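Local coordinates for protein 5-carboxyvanillate decarboxylase (Sphingomonas paucimobilis, PDB 4L6D) that probably removes the carboxyl group from 5-carboxyvanillate to give vanillate, as a manganese-binding carboxy-lyase of the amidohydrolase fold, at residues I223-M228 against R265-T270; L287-V292 against K320-G325; N291-I296 against G326-I331. All blocks are in the same frame, centred on the assembly; numbering follows the deposited sequence.

Contact 1: I223-M228 against R265-T270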
loop_
_atom_site.group_PDB
_atom_site.type_symbol
_atom_site.label_atom_id
_atom_site.label_comp_id
_atom_site.label_asym_id
_atom_site.label_seq_id
_atom_site.Cartn_x
_atom_site.Cartn_y
_atom_site.Cartn_z
ATOM N N ILE A 223 -15.766 -5.127 -9.692
ATOM C CA ILE A 223 -14.318 -5.091 -9.876
ATOM C C ILE A 223 -13.688 -6.164 -8.998
ATOM O O ILE A 223 -14.097 -6.359 -7.850
ATOM C CB ILE A 223 -13.744 -3.714 -9.464
ATOM C CG1 ILE A 223 -14.477 -2.569 -10.181
ATOM C CG2 ILE A 223 -12.218 -3.662 -9.687
ATOM C CD1 ILE A 223 -14.341 -2.572 -11.691
ATOM N N VAL A 224 -12.700 -6.875 -9.537
ATOM C CA VAL A 224 -12.001 -7.887 -8.759
ATOM C C VAL A 224 -10.517 -7.516 -8.677
ATOM O O VAL A 224 -9.906 -7.128 -9.680
ATOM C CB VAL A 224 -12.197 -9.285 -9.373
ATOM C CG1 VAL A 224 -11.297 -10.310 -8.680
ATOM C CG2 VAL A 224 -13.680 -9.718 -9.274
ATOM N N LEU A 225 -9.962 -7.588 -7.468
ATOM C CA LEU A 225 -8.543 -7.317 -7.245
ATOM C C LEU A 225 -7.832 -8.517 -6.633
ATOM O O LEU A 225 -8.286 -9.075 -5.626
ATOM C CB LEU A 225 -8.378 -6.121 -6.306
ATOM C CG LEU A 225 -8.894 -4.774 -6.803
ATOM C CD1 LEU A 225 -8.696 -3.748 -5.687
ATOM C CD2 LEU A 225 -8.150 -4.324 -8.048
ATOM N N GLY A 226 -6.710 -8.899 -7.235
ATOM C CA GLY A 226 -5.902 -9.990 -6.727
ATOM C C GLY A 226 -5.007 -9.575 -5.570
ATOM O O GLY A 226 -5.115 -8.460 -5.050
ATOM N N HIS A 227 -4.142 -10.492 -5.150
ATOM C CA HIS A 227 -3.131 -10.193 -4.132
ATOM C C HIS A 227 -3.764 -9.637 -2.874
ATOM O O HIS A 227 -3.347 -8.600 -2.339
ATOM C CB HIS A 227 -2.058 -9.293 -4.752
ATOM C CG HIS A 227 -1.723 -9.741 -6.135
ATOM N ND1 HIS A 227 -2.116 -9.046 -7.258
ATOM C CD2 HIS A 227 -1.184 -10.905 -6.580
ATOM C CE1 HIS A 227 -1.793 -9.742 -8.335
ATOM N NE2 HIS A 227 -1.221 -10.870 -7.950
ATOM N N MET A 228 -4.779 -10.374 -2.423
ATOM C CA MET A 228 -5.571 -10.039 -1.242
ATOM C C MET A 228 -6.086 -8.605 -1.318
ATOM O O MET A 228 -6.016 -7.842 -0.357
ATOM C CB MET A 228 -4.775 -10.314 0.046
ATOM C CG MET A 228 -5.650 -10.743 1.234
ATOM S SD MET A 228 -6.596 -12.276 0.989
ATOM C CE MET A 228 -5.300 -13.485 1.215
ATOM N N ARG A 265 -19.347 -3.252 -1.635
ATOM C CA ARG A 265 -20.469 -3.384 -2.571
ATOM C C ARG A 265 -19.995 -3.751 -3.967
ATOM O O ARG A 265 -20.572 -4.632 -4.619
ATOM C CB ARG A 265 -21.278 -2.082 -2.645
ATOM C CG ARG A 265 -22.575 -2.203 -3.443
ATOM C CD ARG A 265 -23.296 -0.855 -3.600
ATOM N NE ARG A 265 -22.536 0.029 -4.480
ATOM C CZ ARG A 265 -22.940 1.219 -4.909
ATOM N NH1 ARG A 265 -24.120 1.704 -4.548
ATOM N NH2 ARG A 265 -22.153 1.916 -5.724
ATOM N N ASN A 266 -18.956 -3.058 -4.427
ATOM C CA ASN A 266 -18.520 -3.136 -5.825
ATOM C C ASN A 266 -17.288 -3.980 -6.105
ATOM O O ASN A 266 -16.985 -4.247 -7.275
ATOM C CB ASN A 266 -18.297 -1.729 -6.380
ATOM C CG ASN A 266 -19.585 -0.937 -6.484
ATOM O OD1 ASN A 266 -19.912 -0.119 -5.613
ATOM N ND2 ASN A 266 -20.340 -1.183 -7.554
ATOM N N PHE A 267 -16.571 -4.388 -5.061
ATOM C CA PHE A 267 -15.353 -5.172 -5.266
ATOM C C PHE A 267 -15.437 -6.550 -4.634
ATOM O O PHE A 267 -16.168 -6.765 -3.666
ATOM C CB PHE A 267 -14.126 -4.476 -4.658
ATOM C CG PHE A 267 -13.715 -3.207 -5.355
ATOM C CD1 PHE A 267 -14.486 -2.070 -5.267
ATOM C CD2 PHE A 267 -12.510 -3.146 -6.029
ATOM C CE1 PHE A 267 -14.085 -0.884 -5.889
ATOM C CE2 PHE A 267 -12.094 -1.967 -6.646
ATOM C CZ PHE A 267 -12.887 -0.840 -6.579
ATOM N N ALA A 268 -14.645 -7.463 -5.193
ATOM C CA ALA A 268 -14.297 -8.718 -4.535
ATOM C C ALA A 268 -12.797 -8.888 -4.733
ATOM O O ALA A 268 -12.187 -8.196 -5.563
ATOM C CB ALA A 268 -15.069 -9.905 -5.143
ATOM N N ILE A 269 -12.200 -9.793 -3.967
ATOM C CA ILE A 269 -10.753 -9.970 -3.992
ATOM C C ILE A 269 -10.376 -11.421 -4.221
ATOM O O ILE A 269 -11.194 -12.321 -4.032
ATOM C CB ILE A 269 -10.064 -9.451 -2.692
ATOM C CG1 ILE A 269 -10.349 -10.362 -1.491
ATOM C CG2 ILE A 269 -10.519 -8.034 -2.379
ATOM C CD1 ILE A 269 -9.435 -10.076 -0.304
ATOM N N THR A 270 -9.131 -11.638 -4.633
ATOM C CA THR A 270 -8.577 -12.989 -4.679
ATOM C C THR A 270 -7.307 -13.085 -3.861
ATOM O O THR A 270 -6.701 -12.069 -3.512
ATOM C CB THR A 270 -8.295 -13.508 -6.105
ATOM O OG1 THR A 270 -6.974 -13.122 -6.507
ATOM C CG2 THR A 270 -9.336 -13.001 -7.115
#
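Ile223, Val224 and Leu225 pair in parallel with Phe267, Ala268 and Ile269, on neighbouring strands running 27° apart in the sheet of the amidohydrolase barrel. A ladder of bonds starts with Ile223 N donating to Asn266 O (2.8 Å) and continues through Ala268 N to Ile223 O (2.9 Å), Leu225 N to Ala268 O (3.0 Å) and Thr270 N to Leu225 O (2.9 Å). Beyond the strand the chain turns, and Met228 N donates to Thr270 O at 2.8 Å. On the face of the sheet packed by helix 197-211, Ile223 and Phe267 lie side by side: Ile223 CB sits 3.9 Å from the centroid of the Phe267 ring, a CH-pi contact over the face and toward the rim. With Ile223 CG2 anti to the backbone N, that methyl reaches Phe267 CE2 (3.5 Å), and Leu225 CD1 also meets the ring. On the opposite face Val224 CG1 meets Thr270 CG2 at 3.7 Å. Within the turn, His227 ND1 bonds to Glu230 and NE2 to Asp297, a manganese ligand. The Met228 bond ties this turn to the neighbouring strand, which is consistent with the imidazole being held beside the manganese site.

Contact 2: L287-V292 against K320-G325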
loop_
_atom_site.group_PDB
_atom_site.type_symbol
_atom_site.label_atom_id
_atom_site.label_comp_id
_atom_site.label_asym_id
_atom_site.label_seq_id
_atom_site.Cartn_x
_atom_site.Cartn_y
_atom_site.Cartn_z
ATOM N N LEU A 287 -14.532 -8.104 4.809
ATOM C CA LEU A 287 -15.264 -8.050 3.538
ATOM C C LEU A 287 -16.475 -8.960 3.474
ATOM O O LEU A 287 -17.388 -8.730 2.667
ATOM C CB LEU A 287 -14.351 -8.408 2.362
ATOM C CG LEU A 287 -13.034 -7.650 2.240
ATOM C CD1 LEU A 287 -12.267 -8.188 1.040
ATOM C CD2 LEU A 287 -13.256 -6.132 2.104
ATOM N N GLY A 288 -16.494 -9.989 4.314
ATOM C CA GLY A 288 -17.512 -11.016 4.215
ATOM C C GLY A 288 -16.983 -12.177 3.391
ATOM O O GLY A 288 -16.214 -11.973 2.452
ATOM N N PRO A 289 -17.383 -13.408 3.743
ATOM C CA PRO A 289 -16.885 -14.592 3.036
ATOM C C PRO A 289 -17.291 -14.656 1.555
ATOM O O PRO A 289 -16.613 -15.341 0.800
ATOM C CB PRO A 289 -17.489 -15.754 3.831
ATOM C CG PRO A 289 -18.716 -15.158 4.507
ATOM C CD PRO A 289 -18.290 -13.758 4.849
ATOM N N GLU A 290 -18.348 -13.958 1.146
ATOM C CA GLU A 290 -18.762 -13.951 -0.260
ATOM C C GLU A 290 -17.818 -13.151 -1.156
ATOM O O GLU A 290 -17.902 -13.257 -2.371
ATOM C CB GLU A 290 -20.179 -13.395 -0.401
ATOM C CG GLU A 290 -21.256 -14.288 0.152
ATOM C CD GLU A 290 -22.576 -13.553 0.281
ATOM O OE1 GLU A 290 -22.664 -12.630 1.123
ATOM O OE2 GLU A 290 -23.515 -13.886 -0.472
ATOM N N ASN A 291 -16.914 -12.368 -0.565
ATOM C CA ASN A 291 -16.092 -11.442 -1.350
ATOM C C ASN A 291 -14.629 -11.859 -1.513
ATOM O O ASN A 291 -13.806 -11.074 -1.978
ATOM C CB ASN A 291 -16.143 -10.040 -0.741
ATOM C CG ASN A 291 -17.319 -9.218 -1.251
ATOM O OD1 ASN A 291 -18.017 -9.615 -2.183
ATOM N ND2 ASN A 291 -17.520 -8.047 -0.659
ATOM N N VAL A 292 -14.306 -13.092 -1.131
ATOM C CA VAL A 292 -12.938 -13.583 -1.239
ATOM C C VAL A 292 -12.878 -14.841 -2.088
ATOM O O VAL A 292 -13.578 -15.808 -1.810
ATOM C CB VAL A 292 -12.332 -13.883 0.148
ATOM C CG1 VAL A 292 -10.857 -14.263 0.012
ATOM C CG2 VAL A 292 -12.505 -12.680 1.075
ATOM N N LYS A 320 -14.914 -22.364 3.309
ATOM C CA LYS A 320 -13.792 -22.791 2.477
ATOM C C LYS A 320 -14.274 -23.084 1.060
ATOM O O LYS A 320 -13.593 -22.733 0.093
ATOM C CB LYS A 320 -13.125 -24.039 3.074
ATOM C CG LYS A 320 -11.841 -24.425 2.355
ATOM C CD LYS A 320 -11.331 -25.777 2.808
ATOM C CE LYS A 320 -10.729 -25.697 4.196
ATOM N NZ LYS A 320 -10.379 -27.079 4.682
ATOM N N ALA A 321 -15.445 -23.702 0.925
ATOM C CA ALA A 321 -15.991 -23.991 -0.406
ATOM C C ALA A 321 -16.298 -22.695 -1.160
ATOM O O ALA A 321 -16.098 -22.617 -2.374
ATOM C CB ALA A 321 -17.233 -24.848 -0.307
ATOM N N MET A 322 -16.790 -21.685 -0.442
ATOM C CA MET A 322 -17.067 -20.387 -1.063
ATOM C C MET A 322 -15.780 -19.780 -1.605
ATOM O O MET A 322 -15.711 -19.381 -2.773
ATOM C CB MET A 322 -17.726 -19.422 -0.069
ATOM C CG MET A 322 -19.078 -19.896 0.457
ATOM S SD MET A 322 -19.626 -19.035 1.948
ATOM C CE MET A 322 -19.933 -17.416 1.261
ATOM N N VAL A 323 -14.748 -19.737 -0.767
ATOM C CA VAL A 323 -13.473 -19.156 -1.172
ATOM C C VAL A 323 -12.802 -19.970 -2.289
ATOM O O VAL A 323 -12.300 -19.405 -3.264
ATOM C CB VAL A 323 -12.536 -18.995 0.035
ATOM C CG1 VAL A 323 -11.186 -18.454 -0.412
ATOM C CG2 VAL A 323 -13.182 -18.075 1.070
ATOM N N ALA A 324 -12.825 -21.297 -2.160
ATOM C CA ALA A 324 -12.139 -22.158 -3.125
ATOM C C ALA A 324 -12.747 -22.084 -4.524
ATOM O O ALA A 324 -12.041 -22.248 -5.515
ATOM C CB ALA A 324 -12.133 -23.602 -2.638
ATOM N N GLY A 325 -14.055 -21.869 -4.617
ATOM C CA GLY A 325 -14.695 -21.882 -5.921
ATOM C C GLY A 325 -16.115 -21.368 -6.028
ATOM O O GLY A 325 -16.523 -20.946 -7.107
#
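Met322 reaches from its helix across to Pro289 and Glu290 in the turn that leads into strand 292-293. Its CB points toward that turn, and CG lies anti to the carbonyl carbon, beside the backbone N (chi1 -62°). From there chi2 keeps the chain extended through CG to SD; neither CB, CG nor the sulfur comes within 4.2 Å of the facing segment. The bend arrives at chi3 (69°), which swings the terminal methyl CE in against the turn. This one carbon does the touching for the whole side chain. It lies 3.6 Å from Glu290 CG and 3.9 Å from Pro289 CB, with Pro289 CG a little farther off and the backbone Glu290 N also close by. The proline ring lies alongside the methionine and points the same way, whereas the Glu290 side chain runs at a slant to it, offering its aliphatic CG to the methyl. In this alpha/beta barrel the turn joins helix 277-287 to the last strand of the sheet; Gly288 leaves the helix with positive phi, and the chain folds back into the strand, here against helix 317-331. Asn291 N donates to Gly288 O (3.1 Å) within the turn. One helical position on from the methionine, Val323 lies beside the start of the strand. Val323 CA makes a CH...O contact with Val292 O at 3.4 Å, and the same oxygen has Val323 CG2 at 3.7 Å. The valine branches meet more loosely, with Val292 CG1 and Val323 CG1 4.2 Å apart. Ile284 of the preceding helix packs against both Pro289 and Val292.

Contact 3: N291-I296 against G326-I331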
loop_
_atom_site.group_PDB
_atom_site.type_symbol
_atom_site.label_atom_id
_atom_site.label_comp_id
_atom_site.label_asym_id
_atom_site.label_seq_id
_atom_site.Cartn_x
_atom_site.Cartn_y
_atom_site.Cartn_z
ATOM N N ASN A 291 -16.914 -12.368 -0.565
ATOM C CA ASN A 291 -16.092 -11.442 -1.350
ATOM C C ASN A 291 -14.629 -11.859 -1.513
ATOM O O ASN A 291 -13.806 -11.074 -1.978
ATOM C CB ASN A 291 -16.143 -10.040 -0.741
ATOM C CG ASN A 291 -17.319 -9.218 -1.251
ATOM O OD1 ASN A 291 -18.017 -9.615 -2.183
ATOM N ND2 ASN A 291 -17.520 -8.047 -0.659
ATOM N N VAL A 292 -14.306 -13.092 -1.131
ATOM C CA VAL A 292 -12.938 -13.583 -1.239
ATOM C C VAL A 292 -12.878 -14.841 -2.088
ATOM O O VAL A 292 -13.578 -15.808 -1.810
ATOM C CB VAL A 292 -12.332 -13.883 0.148
ATOM C CG1 VAL A 292 -10.857 -14.263 0.012
ATOM C CG2 VAL A 292 -12.505 -12.680 1.075
ATOM N N MET A 293 -12.009 -14.832 -3.097
ATOM C CA MET A 293 -11.830 -15.971 -3.994
ATOM C C MET A 293 -10.401 -16.469 -3.973
ATOM O O MET A 293 -9.469 -15.706 -3.764
ATOM C CB MET A 293 -12.177 -15.570 -5.423
ATOM C CG MET A 293 -13.650 -15.295 -5.613
ATOM S SD MET A 293 -14.049 -14.675 -7.259
ATOM C CE MET A 293 -13.515 -12.971 -7.146
ATOM N N TRP A 294 -10.234 -17.759 -4.224
ATOM C CA TRP A 294 -8.909 -18.348 -4.315
ATOM C C TRP A 294 -8.305 -18.173 -5.713
ATOM O O TRP A 294 -9.021 -18.121 -6.719
ATOM C CB TRP A 294 -9.014 -19.826 -3.924
ATOM C CG TRP A 294 -7.739 -20.600 -4.036
ATOM C CD1 TRP A 294 -6.655 -20.522 -3.216
ATOM C CD2 TRP A 294 -7.430 -21.575 -5.033
ATOM N NE1 TRP A 294 -5.674 -21.392 -3.648
ATOM C CE2 TRP A 294 -6.137 -22.058 -4.758
ATOM C CE3 TRP A 294 -8.134 -22.098 -6.132
ATOM C CZ2 TRP A 294 -5.526 -23.033 -5.542
ATOM C CZ3 TRP A 294 -7.526 -23.060 -6.911
ATOM C CH2 TRP A 294 -6.234 -23.521 -6.609
ATOM N N ALA A 295 -6.977 -18.085 -5.767
ATOM C CA ALA A 295 -6.250 -18.039 -7.037
ATOM C C ALA A 295 -4.848 -18.604 -6.838
ATOM O O ALA A 295 -4.420 -18.796 -5.700
ATOM C CB ALA A 295 -6.171 -16.610 -7.581
ATOM N N ILE A 296 -4.129 -18.841 -7.936
ATOM C CA ILE A 296 -2.763 -19.348 -7.868
ATOM C C ILE A 296 -1.756 -18.309 -8.351
ATOM O O ILE A 296 -0.669 -18.187 -7.775
ATOM C CB ILE A 296 -2.586 -20.634 -8.698
ATOM C CG1 ILE A 296 -3.557 -21.723 -8.230
ATOM C CG2 ILE A 296 -1.132 -21.111 -8.634
ATOM C CD1 ILE A 296 -3.705 -22.843 -9.238
ATOM N N GLY A 326 -16.882 -21.413 -4.941
ATOM C CA GLY A 326 -18.277 -21.013 -4.992
ATOM C C GLY A 326 -18.471 -19.554 -5.379
ATOM O O GLY A 326 -19.332 -19.216 -6.208
ATOM N N ASN A 327 -17.685 -18.682 -4.767
ATOM C CA ASN A 327 -17.756 -17.256 -5.092
ATOM C C ASN A 327 -17.364 -16.990 -6.547
ATOM O O ASN A 327 -18.031 -16.214 -7.248
ATOM C CB ASN A 327 -16.866 -16.442 -4.151
ATOM C CG ASN A 327 -17.346 -16.474 -2.712
ATOM O OD1 ASN A 327 -18.534 -16.636 -2.429
ATOM N ND2 ASN A 327 -16.411 -16.309 -1.788
ATOM N N ALA A 328 -16.294 -17.642 -7.005
ATOM C CA ALA A 328 -15.887 -17.529 -8.404
ATOM C C ALA A 328 -16.987 -17.983 -9.362
ATOM O O ALA A 328 -17.218 -17.350 -10.393
ATOM C CB ALA A 328 -14.624 -18.339 -8.658
ATOM N N ALA A 329 -17.655 -19.087 -9.047
ATOM C CA ALA A 329 -18.708 -19.589 -9.918
ATOM C C ALA A 329 -19.825 -18.556 -10.074
ATOM O O ALA A 329 -20.357 -18.367 -11.168
ATOM C CB ALA A 329 -19.254 -20.894 -9.382
ATOM N N ARG A 330 -20.154 -17.875 -8.982
ATOM C CA ARG A 330 -21.157 -16.817 -9.010
ATOM C C ARG A 330 -20.663 -15.594 -9.781
ATOM O O ARG A 330 -21.305 -15.144 -10.737
ATOM C CB ARG A 330 -21.513 -16.400 -7.585
ATOM C CG ARG A 330 -22.548 -15.294 -7.503
ATOM C CD ARG A 330 -22.766 -14.844 -6.061
ATOM N NE ARG A 330 -21.677 -13.997 -5.573
ATOM C CZ ARG A 330 -20.802 -14.350 -4.633
ATOM N NH1 ARG A 330 -20.888 -15.539 -4.056
ATOM N NH2 ARG A 330 -19.850 -13.506 -4.266
ATOM N N ILE A 331 -19.519 -15.064 -9.364
ATOM C CA ILE A 331 -19.006 -13.811 -9.916
ATOM C C ILE A 331 -18.624 -13.932 -11.386
ATOM O O ILE A 331 -18.819 -12.993 -12.167
ATOM C CB ILE A 331 -17.822 -13.295 -9.075
ATOM C CG1 ILE A 331 -18.332 -12.852 -7.700
ATOM C CG2 ILE A 331 -17.058 -12.167 -9.795
ATOM C CD1 ILE A 331 -17.238 -12.585 -6.691
HETATM O O HOH W 1 -19.437 -10.882 -4.384
#
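Strand 292-293, the last in the parallel sheet of the amidohydrolase barrel, receives helix 317-331 through the amide of Asn327 and the thioether of Met293. Asn327 points its CB toward the strand and, with CG anti to the carbonyl carbon (chi1 -66°), presents ND2 to Val292 O at 2.9 Å. The acceptor lies in the amide plane of Asn327, but ND2 approaches Val292 O from over the carbonyl plane, some 41° out of it, so the bond misses the in-plane lone-pair directions. Pro289 O, in the turn before the strand, is a second acceptor for the same nitrogen. The other end of the amide is held too: Arg330 NH1 donates to Asn327 OD1 (3.1 Å), with that oxygen at the edge of the guanidinium, and Asn327 O lies over one guanidinium face. Arg330 NH2 bonds to Glu290 O and to a water at 2.7 Å, which in turn donates to Asn291 OD1 at 2.9 Å. Asn291 ND2 goes to Arg264 O. Deeper in, Met293 slants across Asn327 and Ile331. Its CG packs on Asn327 CB at 3.7 Å and its SD on Ala328 CA at 3.6 Å. A bend at chi3 (-77°) carries CE to Ile331 CD1, 3.8 Å away. Ala268 on the neighbouring strand touches both Met293 and Ile331. With ND2 and OD1 each bonded, the Asn327 amide is fixed in its rotation; the helix is thereby joined to the strand by a polar grip on Val292 O and, next to it, by the apolar packing of Met293.

In the fold
Contact 1 is the most central of the three, a buried backbone ladder between strands that reaches to the metal site. Contacts 2 and 3 hold the same two elements, helix 317-331 and the entry to strand 292-293, and share Asn291 and Val292, yet their chemistry differs. Contact 2 is partly exposed and meets through a methyl and CH groups; contact 3 is buried and adds amide, guanidinium and water bonds to apolar packing. The sheet ties them together: Ile269 of contact 1 exchanges backbone hydrogen bonds with Asn291 and Met293, its N donating to Asn291 O.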